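Local coordinates for protein amide synthase (Vibrio cholerae, PDB 1L5A) that acts as a condensation enzyme of nonribosomal peptide synthesis, probably forming an amide bond in the making of the siderophore vibriobactin, at residues Glu83-Ala86 and Trp87-Ile90; Ala243-Leu246 and Glu247-Pro251. All coordinates share one frame; numbering follows the deposited sequence.

Contact 1. Residues Glu83-Ala86 and Trp87-Ile90; sequences EPLA and WRQI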
# COMPACT_ATOMS: atom_id res chain seq x y z
N GLU A 83 12.34 5.80 -51.42
CA GLU A 83 13.07 5.47 -50.21
C GLU A 83 14.17 6.48 -49.91
O GLU A 83 14.22 7.07 -48.83
CB GLU A 83 13.65 4.07 -50.31
CG GLU A 83 12.61 2.97 -50.28
CD GLU A 83 13.14 1.72 -49.62
OE1 GLU A 83 13.51 1.81 -48.43
OE2 GLU A 83 13.19 0.67 -50.27
N PRO A 84 15.08 6.70 -50.87
CA PRO A 84 16.14 7.67 -50.60
C PRO A 84 15.57 9.04 -50.23
O PRO A 84 16.14 9.77 -49.41
CB PRO A 84 16.91 7.69 -51.92
CG PRO A 84 16.87 6.25 -52.30
CD PRO A 84 15.41 5.89 -52.06
N LEU A 85 14.44 9.38 -50.82
CA LEU A 85 13.84 10.67 -50.52
C LEU A 85 13.40 10.69 -49.05
O LEU A 85 13.64 11.67 -48.33
CB LEU A 85 12.65 10.94 -51.44
CG LEU A 85 12.50 12.39 -51.91
CD1 LEU A 85 12.75 13.37 -50.74
CD2 LEU A 85 13.48 12.66 -53.07
N ALA A 86 12.76 9.61 -48.61
CA ALA A 86 12.30 9.53 -47.24
C ALA A 86 13.49 9.58 -46.26
O ALA A 86 13.50 10.40 -45.34
CB ALA A 86 11.47 8.25 -47.03
N TRP A 87 14.50 8.73 -46.50
CA TRP A 87 15.66 8.73 -45.61
C TRP A 87 16.49 10.01 -45.55
O TRP A 87 17.18 10.23 -44.56
CB TRP A 87 16.56 7.53 -45.91
CG TRP A 87 15.96 6.27 -45.37
CD1 TRP A 87 15.16 5.39 -46.03
CD2 TRP A 87 16.02 5.81 -44.01
NE1 TRP A 87 14.71 4.41 -45.18
CE2 TRP A 87 15.23 4.64 -43.93
CE3 TRP A 87 16.67 6.27 -42.86
CZ2 TRP A 87 15.06 3.93 -42.74
CZ3 TRP A 87 16.51 5.56 -41.68
CH2 TRP A 87 15.70 4.40 -41.63
N ARG A 88 16.44 10.86 -46.57
CA ARG A 88 17.21 12.10 -46.51
C ARG A 88 16.54 12.98 -45.47
O ARG A 88 17.21 13.70 -44.73
CB ARG A 88 17.19 12.87 -47.83
CG ARG A 88 17.94 12.25 -48.97
CD ARG A 88 17.70 13.04 -50.25
NE ARG A 88 18.38 12.43 -51.39
CZ ARG A 88 18.15 12.75 -52.66
NH1 ARG A 88 17.24 13.67 -52.96
NH2 ARG A 88 18.81 12.14 -53.63
N GLN A 89 15.22 12.93 -45.43
CA GLN A 89 14.48 13.77 -44.49
C GLN A 89 14.57 13.21 -43.09
O GLN A 89 14.52 13.95 -42.12
CB GLN A 89 13.02 13.91 -44.93
CG GLN A 89 12.85 14.59 -46.29
CD GLN A 89 11.41 14.81 -46.63
OE1 GLN A 89 10.80 15.77 -46.16
NE2 GLN A 89 10.84 13.92 -47.42
N ILE A 90 14.71 11.89 -42.98
CA ILE A 90 14.83 11.31 -41.66
C ILE A 90 16.19 11.73 -41.08
O ILE A 90 16.29 12.12 -39.91
CB ILE A 90 14.70 9.78 -41.70
CG1 ILE A 90 13.23 9.42 -41.97
CG2 ILE A 90 15.17 9.18 -40.38
CD1 ILE A 90 12.93 7.94 -42.01

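Contact 2. Residues Ala243-Leu246 and Glu247-Pro251; sequences ALYL and ESAEP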
# COMPACT_ATOMS: atom_id res chain seq x y z
N ALA A 243 25.76 -11.22 -13.83
CA ALA A 243 26.59 -10.87 -12.68
C ALA A 243 27.53 -12.03 -12.32
O ALA A 243 28.67 -11.81 -11.90
CB ALA A 243 25.73 -10.52 -11.49
N LEU A 244 27.05 -13.26 -12.47
CA LEU A 244 27.87 -14.43 -12.18
C LEU A 244 29.08 -14.37 -13.12
O LEU A 244 30.23 -14.52 -12.69
CB LEU A 244 27.09 -15.72 -12.46
CG LEU A 244 27.82 -17.04 -12.19
CD1 LEU A 244 28.35 -17.06 -10.75
CD2 LEU A 244 26.88 -18.22 -12.42
N TYR A 245 28.79 -14.14 -14.39
CA TYR A 245 29.80 -14.04 -15.45
C TYR A 245 30.87 -13.01 -15.14
O TYR A 245 32.06 -13.25 -15.35
CB TYR A 245 29.11 -13.70 -16.77
CG TYR A 245 30.03 -13.11 -17.79
CD1 TYR A 245 30.97 -13.90 -18.45
CD2 TYR A 245 29.98 -11.75 -18.10
CE1 TYR A 245 31.85 -13.34 -19.38
CE2 TYR A 245 30.85 -11.18 -19.02
CZ TYR A 245 31.78 -11.98 -19.66
OH TYR A 245 32.64 -11.41 -20.56
N LEU A 246 30.45 -11.86 -14.64
CA LEU A 246 31.37 -10.79 -14.30
C LEU A 246 32.23 -11.15 -13.11
O LEU A 246 33.16 -10.43 -12.77
CB LEU A 246 30.60 -9.49 -14.01
CG LEU A 246 29.77 -8.88 -15.16
CD1 LEU A 246 28.96 -7.70 -14.62
CD2 LEU A 246 30.68 -8.43 -16.30
N GLU A 247 31.93 -12.27 -12.47
CA GLU A 247 32.71 -12.69 -11.31
C GLU A 247 34.12 -13.03 -11.77
O GLU A 247 35.10 -12.71 -11.10
CB GLU A 247 32.07 -13.90 -10.63
CG GLU A 247 32.61 -14.16 -9.23
CD GLU A 247 32.17 -13.12 -8.22
OE1 GLU A 247 32.15 -11.91 -8.56
OE2 GLU A 247 31.84 -13.50 -7.08
N SER A 248 34.22 -13.68 -12.92
CA SER A 248 35.51 -14.05 -13.47
C SER A 248 35.98 -12.99 -14.46
O SER A 248 37.08 -12.46 -14.34
CB SER A 248 35.41 -15.39 -14.20
OG SER A 248 34.56 -15.28 -15.32
N ALA A 249 35.11 -12.66 -15.41
CA ALA A 249 35.40 -11.69 -16.46
C ALA A 249 35.85 -10.29 -16.01
O ALA A 249 36.60 -9.63 -16.73
CB ALA A 249 34.19 -11.57 -17.39
N GLU A 250 35.40 -9.84 -14.84
CA GLU A 250 35.78 -8.51 -14.36
C GLU A 250 35.57 -8.47 -12.85
O GLU A 250 34.84 -7.63 -12.33
CB GLU A 250 34.93 -7.44 -15.08
CG GLU A 250 35.53 -6.03 -15.10
CD GLU A 250 34.86 -5.11 -16.13
OE1 GLU A 250 34.77 -5.53 -17.31
OE2 GLU A 250 34.43 -3.99 -15.77
N PRO A 251 36.23 -9.37 -12.13
CA PRO A 251 36.13 -9.47 -10.67
C PRO A 251 36.28 -8.15 -9.90
O PRO A 251 35.66 -7.97 -8.85
CB PRO A 251 37.23 -10.47 -10.32
CG PRO A 251 38.27 -10.19 -11.37
CD PRO A 251 37.42 -10.10 -12.62

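Contact 1. Residues Glu83-Ala86 and Trp87-Ile90
Ala86 O is approached by two backbone donors one turn further along the helix: Ile90 N lies in the carbonyl plane at 3.0 Å from Ala86 O, and Gln89 N adds a weak, strongly bent bond. Three residues earlier, Trp87 N meets Glu83 O at 2.9 Å, almost straight at the hydrogen (173°). The same carbonyl oxygen also sits at the edge of the indole, near its plane, with Trp87 CD1 3.4 Å from Glu83 O. A first torsion of -75° puts Trp87 CG beside its own backbone N, which carries this ring edge back to the carbonyl. Over one face of the indole, offset toward the rim, lies Ile90 CD1, 4.1 Å above the plane of the Trp87 ring.

Leu85 splits its two methyls between later residues. CD2 of Leu85 is 3.9 Å from Arg88 NH1, and CD1 of Leu85 is likewise 3.9 Å from Gln89 NE2; in both pairs the side chains cross obliquely. The Arg88 chain, extended from CG to NE, runs back past Pro84 O, the carbonyl that accepts Arg88 N at 3.1 Å. Gln89 is also extended beyond CG, and its OE1 is hydrogen-bonded to Gln74 NE2, which ties the amide to strand 72-75. Trp87 and Ile90 face Leu119 and Leu354 on the sheet, Ala86 rests on Tyr111, and Arg88 lies on the exposed side. This amphipathic layout belongs to the connecting helix of a beta-alpha-beta crossover, here joining the parallel strands 72-75 and 107-114.

Contact 2. Residues Ala243-Leu246 and Glu247-Pro251
A first torsion of 160° points the phenol of Tyr245 away from its own amide and along the helix toward Ala249, while Ser248, with chi1 65°, turns OG back to the carbonyl of Tyr245. The Ala249 methyl lies over one face of the ring, a CH-pi contact with Ala249 CB 3.7 Å from the centroid of the Tyr245 ring and displaced toward the rim that carries the hydroxyl. Three donors converge on Tyr245 O. Ala249 N arrives in the carbonyl plane, 3.1 Å from Tyr245 O, and makes a fairly straight bond (157°). Ser248 OG is 3.2 Å from Tyr245 O and slightly tilted from that plane, whereas Ser248 N, at 3.3 Å from the same Tyr245 O, comes from well above it.

This is the C-terminal turn of helix 234-249 in the condensation fold, and the backbone leaves helical geometry at Glu250. Glu250 N still reaches Leu246 O at 3.1 Å, from above the carbonyl plane; Pro251, which follows, has no N-H with which to continue the pattern.

Tyr245, Glu247 and Glu250 have polar partners in other parts of the fold. Tyr245 OH and Glu250 OE1 bond to the two ring nitrogens of His393, so one imidazole on helix 387-409 bridges the last turn, and Tyr245 also stacks with Phe397 and meets Phe400 edge-to-face. Glu247, bent at its second torsion, sends OE1 into a salt bridge with Arg283 and OE2 to Ala286 N, so that both carboxylate oxygens are held by the segment leading to helix 291-307.

In the fold
Contacts 1 and 2 lie on opposite sides of the chain's centre, 44 Å apart between their own centres and about 31 Å at the nearest atoms, without touching. Contact 1 belongs to a helix packed on the five-stranded sheet in one half of the molecule; contact 2 closes a helix in the other half, against helix 387-409. Two such halves, related to chloramphenicol acetyltransferase, make up condensation domains, whose active site lies between them. Strand 117-125, which Trp87 and Ile90 of contact 1 touch, runs into the HHxxxDG motif characteristic of the family. Contact 2, centred 23 Å from the centre of the chain, has no such strand among its neighbours.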